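Local coordinates for protein putative enoyl-CoA hydratase/isomerase (Acinetobacter baumannii, PDB 3FDU) that probably acts as an enoyl-CoA hydratase or isomerase of the crotonase superfamily, whose members work on acyl-CoA thioesters, at residues A19-E24 / R56-D61; H60-G65 / L102-K107; E43-K48 / A96-P101. The protein carries 4 engineered substitutions. One frame throughout, in Å; residues are numbered along the deposited sequence.

Overall arrangement
All three contacts belong to the crotonase-type core of one chain. Interactions 1 and 2 lie side by side, centres about 8 Å apart: strands 15-20, 52-57 and 102-106 are successive parallel members of the six-stranded sheet, and the two contacts share His60 and Asp61, where the chain leaves strand 52-57. The Phe62 ring also packs on Arg56 and Gly57. Interaction 3 is about 22 Å from interaction 1 and 19 Å from interaction 2, centre to centre, and joins the end of helix 31-46 to the loop between helix 87-97 and strand 102-106. Its segments alternate with theirs, so the contacts cross along the chain, tying successive strands and the helices between them into one core.

Interaction 1 of 3, residues A19-E24 / R56-D61; sequences AINRPE and RGAEHD
Ala19 pairs with Arg56 and Ile20 with Gly57 in parallel register between strands 15-20 and 52-57, with Ile20 N giving a hydrogen bond to Arg56 O at 2.9 Å. The next rung runs from Ala58 N to Ile20 O at 2.8 Å. Beside the first bond, Ala19 makes a CA-H...O contact with the same carbonyl, Ala19 CA to Arg56 O 3.2 Å.

These bridges belong to a beta-alpha-beta unit, in which the chain leaves strand 15-20, passes through helix 31-46 and returns in strand 52-57, as expected in a crotonase-type core. On the sheet face of Ala19 and Arg56, the Ala19 methyl lies over one face of the Arg56 guanidinium, CB to NH1 4.1 Å. That group is brought round by a chi1 of 53°, which sets CG between the backbone N and carbonyl carbon, and is steadied by a bond from NH1 to Gly57 O (2.9 Å), nearly in the guanidinium plane. Arg56 also makes a cation-pi contact with Tyr189. Ala58 closes the contact beyond the strand end: its CB sits 4.2 Å from Ala19 CB and 3.4 Å from Ile20 O. Ile20 instead turns to the other sheet face, its CG1 branch lying 3.9 Å from Arg56 O, and packs on Leu29.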
loop_
_atom_site.group_PDB
_atom_site.type_symbol
_atom_site.label_atom_id
_atom_site.label_comp_id
_atom_site.label_asym_id
_atom_site.label_seq_id
_atom_site.Cartn_x
_atom_site.Cartn_y
_atom_site.Cartn_z
ATOM N N ALA A 19 -7.730 -28.910 -4.766
ATOM C CA ALA A 19 -8.216 -28.876 -3.408
ATOM C C ALA A 19 -7.361 -29.715 -2.483
ATOM O O ALA A 19 -7.214 -30.931 -2.681
ATOM C CB ALA A 19 -9.712 -29.317 -3.363
ATOM N N ILE A 20 -6.798 -29.048 -1.476
ATOM C CA ILE A 20 -5.990 -29.710 -0.457
ATOM C C ILE A 20 -6.918 -30.549 0.420
ATOM O O ILE A 20 -7.943 -30.063 0.950
ATOM C CB ILE A 20 -5.160 -28.675 0.367
ATOM C CG1 ILE A 20 -4.320 -27.785 -0.621
ATOM C CG2 ILE A 20 -4.240 -29.353 1.295
ATOM C CD1 ILE A 20 -3.576 -26.591 0.061
ATOM N N ASN A 21 -6.535 -31.809 0.601
ATOM C CA ASN A 21 -7.415 -32.756 1.269
ATOM C C ASN A 21 -6.617 -33.614 2.257
ATOM O O ASN A 21 -6.309 -34.788 1.983
ATOM C CB ASN A 21 -8.053 -33.647 0.194
ATOM C CG ASN A 21 -9.205 -34.472 0.721
ATOM O OD1 ASN A 21 -9.686 -34.281 1.840
ATOM N ND2 ASN A 21 -9.640 -35.416 -0.092
ATOM N N ARG A 22 -6.272 -33.025 3.392
ATOM C CA ARG A 22 -5.601 -33.769 4.438
ATOM C C ARG A 22 -6.242 -33.417 5.762
ATOM O O ARG A 22 -5.604 -32.798 6.603
ATOM C CB ARG A 22 -4.085 -33.425 4.452
ATOM C CG ARG A 22 -3.253 -34.429 5.237
ATOM C CD ARG A 22 -1.894 -33.859 5.489
ATOM N NE ARG A 22 -1.111 -34.703 6.369
ATOM C CZ ARG A 22 -0.100 -34.278 7.103
ATOM N NH1 ARG A 22 0.257 -32.986 7.103
ATOM N NH2 ARG A 22 0.528 -35.149 7.882
ATOM N N PRO A 23 -7.520 -33.784 5.940
ATOM C CA PRO A 23 -8.292 -33.375 7.134
ATOM C C PRO A 23 -7.718 -33.888 8.433
ATOM O O PRO A 23 -7.808 -33.206 9.443
ATOM C CB PRO A 23 -9.699 -34.004 6.890
ATOM C CG PRO A 23 -9.438 -35.149 5.899
ATOM C CD PRO A 23 -8.341 -34.586 4.996
ATOM N N GLU A 24 -7.107 -35.062 8.445
ATOM C CA GLU A 24 -6.598 -35.555 9.734
ATOM C C GLU A 24 -5.611 -34.563 10.326
ATOM O O GLU A 24 -5.330 -34.585 11.535
ATOM C CB GLU A 24 -5.955 -36.946 9.608
ATOM N N ARG A 56 -7.878 -24.214 -3.031
ATOM C CA ARG A 56 -8.542 -24.075 -1.759
ATOM C C ARG A 56 -8.380 -25.358 -0.984
ATOM O O ARG A 56 -7.786 -26.307 -1.478
ATOM C CB ARG A 56 -10.036 -23.819 -1.961
ATOM C CG ARG A 56 -10.709 -24.872 -2.855
ATOM C CD ARG A 56 -12.200 -24.550 -2.910
ATOM N NE ARG A 56 -12.979 -25.363 -3.829
ATOM C CZ ARG A 56 -13.429 -26.577 -3.556
ATOM N NH1 ARG A 56 -13.096 -27.153 -2.415
ATOM N NH2 ARG A 56 -14.187 -27.222 -4.438
ATOM N N GLY A 57 -8.879 -25.390 0.236
ATOM C CA GLY A 57 -9.059 -26.679 0.900
ATOM C C GLY A 57 -10.266 -27.434 0.321
ATOM O O GLY A 57 -11.161 -26.839 -0.301
ATOM N N ALA A 58 -10.341 -28.727 0.581
ATOM C CA ALA A 58 -11.496 -29.540 0.174
ATOM C C ALA A 58 -12.720 -29.268 1.053
ATOM O O ALA A 58 -13.869 -29.369 0.596
ATOM C CB ALA A 58 -11.117 -31.043 0.235
ATOM N N GLU A 59 -12.484 -28.903 2.318
ATOM C CA GLU A 59 -13.578 -28.847 3.289
ATOM C C GLU A 59 -13.534 -27.607 4.140
ATOM O O GLU A 59 -13.546 -26.508 3.589
ATOM C CB GLU A 59 -13.525 -30.076 4.179
ATOM C CG GLU A 59 -14.257 -31.262 3.602
ATOM C CD GLU A 59 -15.713 -31.235 4.038
ATOM O OE1 GLU A 59 -16.299 -30.119 4.056
ATOM O OE2 GLU A 59 -16.267 -32.312 4.377
ATOM N N HIS A 60 -13.442 -27.772 5.460
ATOM C CA HIS A 60 -13.588 -26.630 6.392
ATOM C C HIS A 60 -12.344 -25.779 6.712
ATOM O O HIS A 60 -12.474 -24.785 7.425
ATOM C CB HIS A 60 -14.183 -27.095 7.718
ATOM C CG HIS A 60 -15.480 -27.839 7.567
ATOM N ND1 HIS A 60 -16.613 -27.258 7.039
ATOM C CD2 HIS A 60 -15.820 -29.116 7.878
ATOM C CE1 HIS A 60 -17.601 -28.142 7.033
ATOM N NE2 HIS A 60 -17.145 -29.277 7.529
ATOM N N ASP A 61 -11.181 -26.176 6.200
ATOM C CA ASP A 61 -9.889 -25.462 6.438
ATOM C C ASP A 61 -9.085 -25.262 5.157
ATOM O O ASP A 61 -9.176 -26.055 4.231
ATOM C CB ASP A 61 -9.002 -26.252 7.423
ATOM C CG ASP A 61 -9.637 -26.343 8.800
ATOM O OD1 ASP A 61 -9.726 -25.294 9.463
ATOM O OD2 ASP A 61 -10.049 -27.473 9.183
#

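Interaction 2 of 3, residues H60-G65 / L102-K107; sequences HDFTAG and LIIAVK
Phe62 drives its ring into strand 102-106, meeting Ile104 at about a right angle and Val106 more obliquely. Ile104 CG2 makes the closest approach to the ring, 3.6 Å from Phe62 CZ, and forms an off-centre CH-pi contact, 4.1 Å from the ring centroid and 30° off the normal. With CG of Phe62 anti to the backbone N, a chi1 of 179° carries the ring across to the strand. On the opposite side of the ring from Ile104, the CG2 methyl of Thr63 stands 4.0 Å above the plane of Phe62, offset toward the rim. Val106 brings up its two branches separately: CG2 approaches CD2 of Phe62 at 4.1 Å, and CG1 lies 4.2 Å from the CB of Phe62.

Nearer the strand end the contact is made by backbone and chain stem. His60 O rests 3.6 Å from Lys107 CB, and the CA-H of Asp61 points at Lys107 O, with CA 3.2 Å from that oxygen. The extended Lys107 chain then leads off to a cation-pi contact with Tyr189, and Asp61 OD1 accepts a hydrogen bond from Val109 N. Thr63 OG1 closes an ST turn by accepting from Gly65 N. The loop runs between strand 52-57 and helix 68-76 in the region where crotonases usually place a peptide N-H of the oxyanion hole. Ile104 also packs on Leu55 of neighbouring strand 52-57, while Ala105, turned the other way, meets helix 188-200.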
loop_
_atom_site.group_PDB
_atom_site.type_symbol
_atom_site.label_atom_id
_atom_site.label_comp_id
_atom_site.label_asym_id
_atom_site.label_seq_id
_atom_site.Cartn_x
_atom_site.Cartn_y
_atom_site.Cartn_z
ATOM N N HIS A 60 -13.442 -27.772 5.460
ATOM C CA HIS A 60 -13.588 -26.630 6.392
ATOM C C HIS A 60 -12.344 -25.779 6.712
ATOM O O HIS A 60 -12.474 -24.785 7.425
ATOM C CB HIS A 60 -14.183 -27.095 7.718
ATOM C CG HIS A 60 -15.480 -27.839 7.567
ATOM N ND1 HIS A 60 -16.613 -27.258 7.039
ATOM C CD2 HIS A 60 -15.820 -29.116 7.878
ATOM C CE1 HIS A 60 -17.601 -28.142 7.033
ATOM N NE2 HIS A 60 -17.145 -29.277 7.529
ATOM N N ASP A 61 -11.181 -26.176 6.200
ATOM C CA ASP A 61 -9.889 -25.462 6.438
ATOM C C ASP A 61 -9.085 -25.262 5.157
ATOM O O ASP A 61 -9.176 -26.055 4.231
ATOM C CB ASP A 61 -9.002 -26.252 7.423
ATOM C CG ASP A 61 -9.637 -26.343 8.800
ATOM O OD1 ASP A 61 -9.726 -25.294 9.463
ATOM O OD2 ASP A 61 -10.049 -27.473 9.183
ATOM N N PHE A 62 -8.293 -24.204 5.106
ATOM C CA PHE A 62 -7.408 -24.025 3.970
ATOM C C PHE A 62 -6.067 -24.737 4.232
ATOM O O PHE A 62 -5.730 -25.742 3.590
ATOM C CB PHE A 62 -7.180 -22.527 3.740
ATOM C CG PHE A 62 -6.255 -22.236 2.579
ATOM C CD1 PHE A 62 -6.321 -22.996 1.433
ATOM C CD2 PHE A 62 -5.316 -21.177 2.647
ATOM C CE1 PHE A 62 -5.498 -22.704 0.314
ATOM C CE2 PHE A 62 -4.452 -20.893 1.518
ATOM C CZ PHE A 62 -4.561 -21.671 0.371
ATOM N N THR A 63 -5.323 -24.245 5.205
ATOM C CA THR A 63 -4.100 -24.949 5.675
ATOM C C THR A 63 -3.624 -24.504 7.051
ATOM O O THR A 63 -3.568 -23.283 7.405
ATOM C CB THR A 63 -2.913 -24.883 4.646
ATOM O OG1 THR A 63 -1.753 -25.519 5.195
ATOM C CG2 THR A 63 -2.539 -23.450 4.384
ATOM N N ALA A 64 -3.309 -25.524 7.855
ATOM C CA ALA A 64 -2.783 -25.307 9.197
ATOM C C ALA A 64 -1.313 -24.862 9.129
ATOM O O ALA A 64 -0.667 -24.628 10.152
ATOM C CB ALA A 64 -2.899 -26.624 10.038
ATOM N N GLY A 65 -0.764 -24.753 7.931
ATOM C CA GLY A 65 0.665 -24.326 7.840
ATOM C C GLY A 65 1.648 -25.489 7.678
ATOM O O GLY A 65 1.257 -26.608 7.365
ATOM N N LEU A 102 -5.067 -16.814 -10.776
ATOM C CA LEU A 102 -5.035 -17.738 -9.607
ATOM C C LEU A 102 -5.993 -17.192 -8.543
ATOM O O LEU A 102 -5.802 -16.064 -8.046
ATOM C CB LEU A 102 -3.621 -17.834 -9.023
ATOM C CG LEU A 102 -3.452 -18.754 -7.782
ATOM C CD1 LEU A 102 -3.907 -20.214 -8.078
ATOM C CD2 LEU A 102 -1.991 -18.763 -7.325
ATOM N N ILE A 103 -7.047 -17.955 -8.225
ATOM C CA ILE A 103 -7.975 -17.551 -7.202
ATOM C C ILE A 103 -7.812 -18.502 -6.031
ATOM O O ILE A 103 -7.654 -19.693 -6.246
ATOM C CB ILE A 103 -9.450 -17.590 -7.694
ATOM C CG1 ILE A 103 -9.638 -16.727 -8.970
ATOM C CG2 ILE A 103 -10.444 -17.224 -6.571
ATOM C CD1 ILE A 103 -11.018 -16.920 -9.616
ATOM N N ILE A 104 -7.835 -17.963 -4.802
ATOM C CA ILE A 104 -7.790 -18.766 -3.587
ATOM C C ILE A 104 -9.065 -18.546 -2.775
ATOM O O ILE A 104 -9.581 -17.407 -2.638
ATOM C CB ILE A 104 -6.515 -18.488 -2.758
ATOM C CG1 ILE A 104 -5.287 -18.994 -3.584
ATOM C CG2 ILE A 104 -6.606 -19.214 -1.363
ATOM C CD1 ILE A 104 -3.919 -18.943 -2.896
ATOM N N ALA A 105 -9.583 -19.618 -2.210
ATOM C CA ALA A 105 -10.770 -19.484 -1.375
ATOM C C ALA A 105 -10.449 -20.024 0.020
ATOM O O ALA A 105 -10.017 -21.149 0.129
ATOM C CB ALA A 105 -11.984 -20.293 -1.998
ATOM N N VAL A 106 -10.701 -19.241 1.068
ATOM C CA VAL A 106 -10.256 -19.620 2.415
ATOM C C VAL A 106 -11.456 -19.861 3.351
ATOM O O VAL A 106 -12.349 -19.023 3.425
ATOM C CB VAL A 106 -9.366 -18.483 3.027
ATOM C CG1 VAL A 106 -8.917 -18.817 4.455
ATOM C CG2 VAL A 106 -8.137 -18.286 2.143
ATOM N N LYS A 107 -11.457 -20.999 4.032
ATOM C CA LYS A 107 -12.341 -21.291 5.175
ATOM C C LYS A 107 -11.419 -21.772 6.296
ATOM O O LYS A 107 -10.347 -22.344 6.027
ATOM C CB LYS A 107 -13.308 -22.448 4.860
ATOM C CG LYS A 107 -14.449 -22.126 3.917
ATOM C CD LYS A 107 -15.373 -23.335 3.721
ATOM C CE LYS A 107 -16.328 -22.993 2.640
ATOM N NZ LYS A 107 -17.418 -24.020 2.396
#

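Interaction 3 of 3, residues E43-K48 / A96-P101; sequences EADQNK and ARLSKP. With SO4 (sulfate ion), chain G.
Lys100 is a buried lysine whose ammonium group is gathered in by backbone carbonyls at the end of helix 31-46. NZ gives a hydrogen bond to Ala44 O at 3.0 Å, in the carbonyl plane, and a weak one to Asp45 O; it also donates to Val50 O just beyond, and a water bridges it to Asp45 O. Asn47 O lies 2.8 Å from NZ as well. The Lys100 chain is extended beyond CG, which lets it run alongside Asp45 before its tip reaches the carbonyls. Together with the C-terminal end of the helix dipole, these oxygens would probably favour the charged form.

Asp45 answers with its carboxylate, turned to the other segment by a CG anti to the backbone N (chi1 -151°). OD1 receives the Ser99 OG hydrogen at 2.7 Å on its syn lone pair, while OD2 takes the Ser99 N-H at 2.9 Å from above the carboxylate plane, 43° out of it. Ser99 therefore holds both oxygens, which should fix the rotation of the group. Leu98 packs its CD1 methyl 3.6 Å from Asp45 CG.

Further out, Arg97 turns the edge of its guanidinium to a sulfate, probably from the crystallisation liquor: NH1 bonds O1 at 3.0 Å, and Lys93 binds the same ion. The contact joins the C-terminal end of helix 31-46 to the loop that leads from helix 87-97 into strand 102-106, consistent with the beta-beta-alpha spiral of the crotonase fold.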
loop_
_atom_site.group_PDB
_atom_site.type_symbol
_atom_site.label_atom_id
_atom_site.label_comp_id
_atom_site.label_asym_id
_atom_site.label_seq_id
_atom_site.Cartn_x
_atom_site.Cartn_y
_atom_site.Cartn_z
ATOM N N GLU A 43 2.166 -27.449 -14.436
ATOM C CA GLU A 43 1.432 -28.137 -15.514
ATOM C C GLU A 43 0.139 -27.425 -15.947
ATOM O O GLU A 43 -0.178 -27.371 -17.142
ATOM C CB GLU A 43 1.159 -29.595 -15.125
ATOM C CG GLU A 43 2.448 -30.452 -15.077
ATOM C CD GLU A 43 2.256 -31.769 -14.294
ATOM O OE1 GLU A 43 1.172 -31.976 -13.677
ATOM O OE2 GLU A 43 3.213 -32.579 -14.273
ATOM N N ALA A 44 -0.633 -26.890 -14.993
ATOM C CA ALA A 44 -1.808 -26.112 -15.375
ATOM C C ALA A 44 -1.451 -24.985 -16.335
ATOM O O ALA A 44 -2.217 -24.682 -17.237
ATOM C CB ALA A 44 -2.563 -25.512 -14.112
ATOM N N ASP A 45 -0.328 -24.331 -16.121
ATOM C CA ASP A 45 0.007 -23.159 -16.930
ATOM C C ASP A 45 0.329 -23.579 -18.381
ATOM O O ASP A 45 0.206 -22.775 -19.290
ATOM C CB ASP A 45 1.214 -22.432 -16.350
ATOM C CG ASP A 45 1.198 -20.935 -16.645
ATOM O OD1 ASP A 45 0.222 -20.468 -17.274
ATOM O OD2 ASP A 45 2.167 -20.220 -16.261
ATOM N N GLN A 46 0.766 -24.822 -18.565
ATOM C CA GLN A 46 1.062 -25.399 -19.903
ATOM C C GLN A 46 -0.149 -26.096 -20.547
ATOM O O GLN A 46 -0.158 -26.431 -21.768
ATOM C CB GLN A 46 2.210 -26.419 -19.779
ATOM C CG GLN A 46 3.509 -25.844 -19.220
ATOM C CD GLN A 46 3.949 -24.617 -19.994
ATOM O OE1 GLN A 46 3.790 -24.556 -21.214
ATOM N NE2 GLN A 46 4.489 -23.624 -19.292
ATOM N N ASN A 47 -1.168 -26.349 -19.742
ATOM C CA ASN A 47 -2.324 -27.120 -20.211
ATOM C C ASN A 47 -3.324 -26.208 -20.917
ATOM O O ASN A 47 -3.941 -25.337 -20.302
ATOM C CB ASN A 47 -2.947 -27.882 -19.030
ATOM C CG ASN A 47 -4.077 -28.829 -19.444
ATOM O OD1 ASN A 47 -4.674 -28.671 -20.501
ATOM N ND2 ASN A 47 -4.399 -29.790 -18.581
ATOM N N LYS A 48 -3.509 -26.419 -22.219
ATOM C CA LYS A 48 -4.309 -25.486 -23.006
ATOM C C LYS A 48 -5.784 -25.590 -22.699
ATOM O O LYS A 48 -6.515 -24.691 -23.039
ATOM C CB LYS A 48 -4.052 -25.653 -24.520
ATOM N N ALA A 96 3.767 -17.650 -7.850
ATOM C CA ALA A 96 4.088 -16.317 -8.359
ATOM C C ALA A 96 4.187 -16.276 -9.890
ATOM O O ALA A 96 3.775 -15.282 -10.505
ATOM C CB ALA A 96 5.399 -15.764 -7.725
ATOM N N ARG A 97 4.726 -17.339 -10.500
ATOM C CA ARG A 97 4.950 -17.358 -11.964
ATOM C C ARG A 97 3.737 -17.823 -12.811
ATOM O O ARG A 97 3.758 -17.659 -14.029
ATOM C CB ARG A 97 6.159 -18.242 -12.332
ATOM C CG ARG A 97 7.509 -17.676 -11.945
ATOM C CD ARG A 97 8.579 -18.758 -12.026
ATOM N NE ARG A 97 9.908 -18.148 -12.083
ATOM C CZ ARG A 97 10.994 -18.622 -11.483
ATOM N NH1 ARG A 97 12.151 -17.977 -11.629
ATOM N NH2 ARG A 97 10.931 -19.718 -10.731
ATOM N N LEU A 98 2.718 -18.437 -12.204
ATOM C CA LEU A 98 1.504 -18.835 -12.961
ATOM C C LEU A 98 0.992 -17.658 -13.829
ATOM O O LEU A 98 0.745 -16.561 -13.341
ATOM C CB LEU A 98 0.424 -19.336 -12.005
ATOM C CG LEU A 98 -0.873 -19.837 -12.642
ATOM C CD1 LEU A 98 -0.616 -21.077 -13.490
ATOM C CD2 LEU A 98 -1.906 -20.133 -11.556
ATOM N N SER A 99 0.890 -17.867 -15.130
ATOM C CA SER A 99 0.586 -16.739 -16.023
ATOM C C SER A 99 -0.922 -16.519 -16.058
ATOM O O SER A 99 -1.427 -15.467 -16.490
ATOM C CB SER A 99 1.138 -17.068 -17.462
ATOM O OG SER A 99 0.161 -17.865 -18.142
ATOM N N LYS A 100 -1.663 -17.531 -15.607
ATOM C CA LYS A 100 -3.108 -17.498 -15.683
ATOM C C LYS A 100 -3.681 -16.997 -14.347
ATOM O O LYS A 100 -2.956 -16.993 -13.356
ATOM C CB LYS A 100 -3.649 -18.915 -15.974
ATOM C CG LYS A 100 -3.169 -19.418 -17.395
ATOM C CD LYS A 100 -3.410 -20.950 -17.640
ATOM C CE LYS A 100 -2.930 -21.316 -19.100
ATOM N NZ LYS A 100 -3.232 -22.787 -19.273
ATOM N N PRO A 101 -4.958 -16.581 -14.339
ATOM C CA PRO A 101 -5.466 -16.034 -13.070
ATOM C C PRO A 101 -5.487 -17.159 -12.000
ATOM O O PRO A 101 -5.855 -18.315 -12.313
ATOM C CB PRO A 101 -6.880 -15.572 -13.416
ATOM C CG PRO A 101 -6.826 -15.304 -15.013
ATOM C CD PRO A 101 -5.943 -16.485 -15.438
HETATM S S SO4 G . 13.815 -21.012 -9.793
HETATM O O1 SO4 G . 14.057 -19.580 -10.032
HETATM O O2 SO4 G . 15.048 -21.767 -9.954
HETATM O O3 SO4 G . 13.239 -21.243 -8.469
HETATM O O4 SO4 G . 12.787 -21.470 -10.733
HETATM O O HOH W 1 -1.813 -22.847 -21.765
#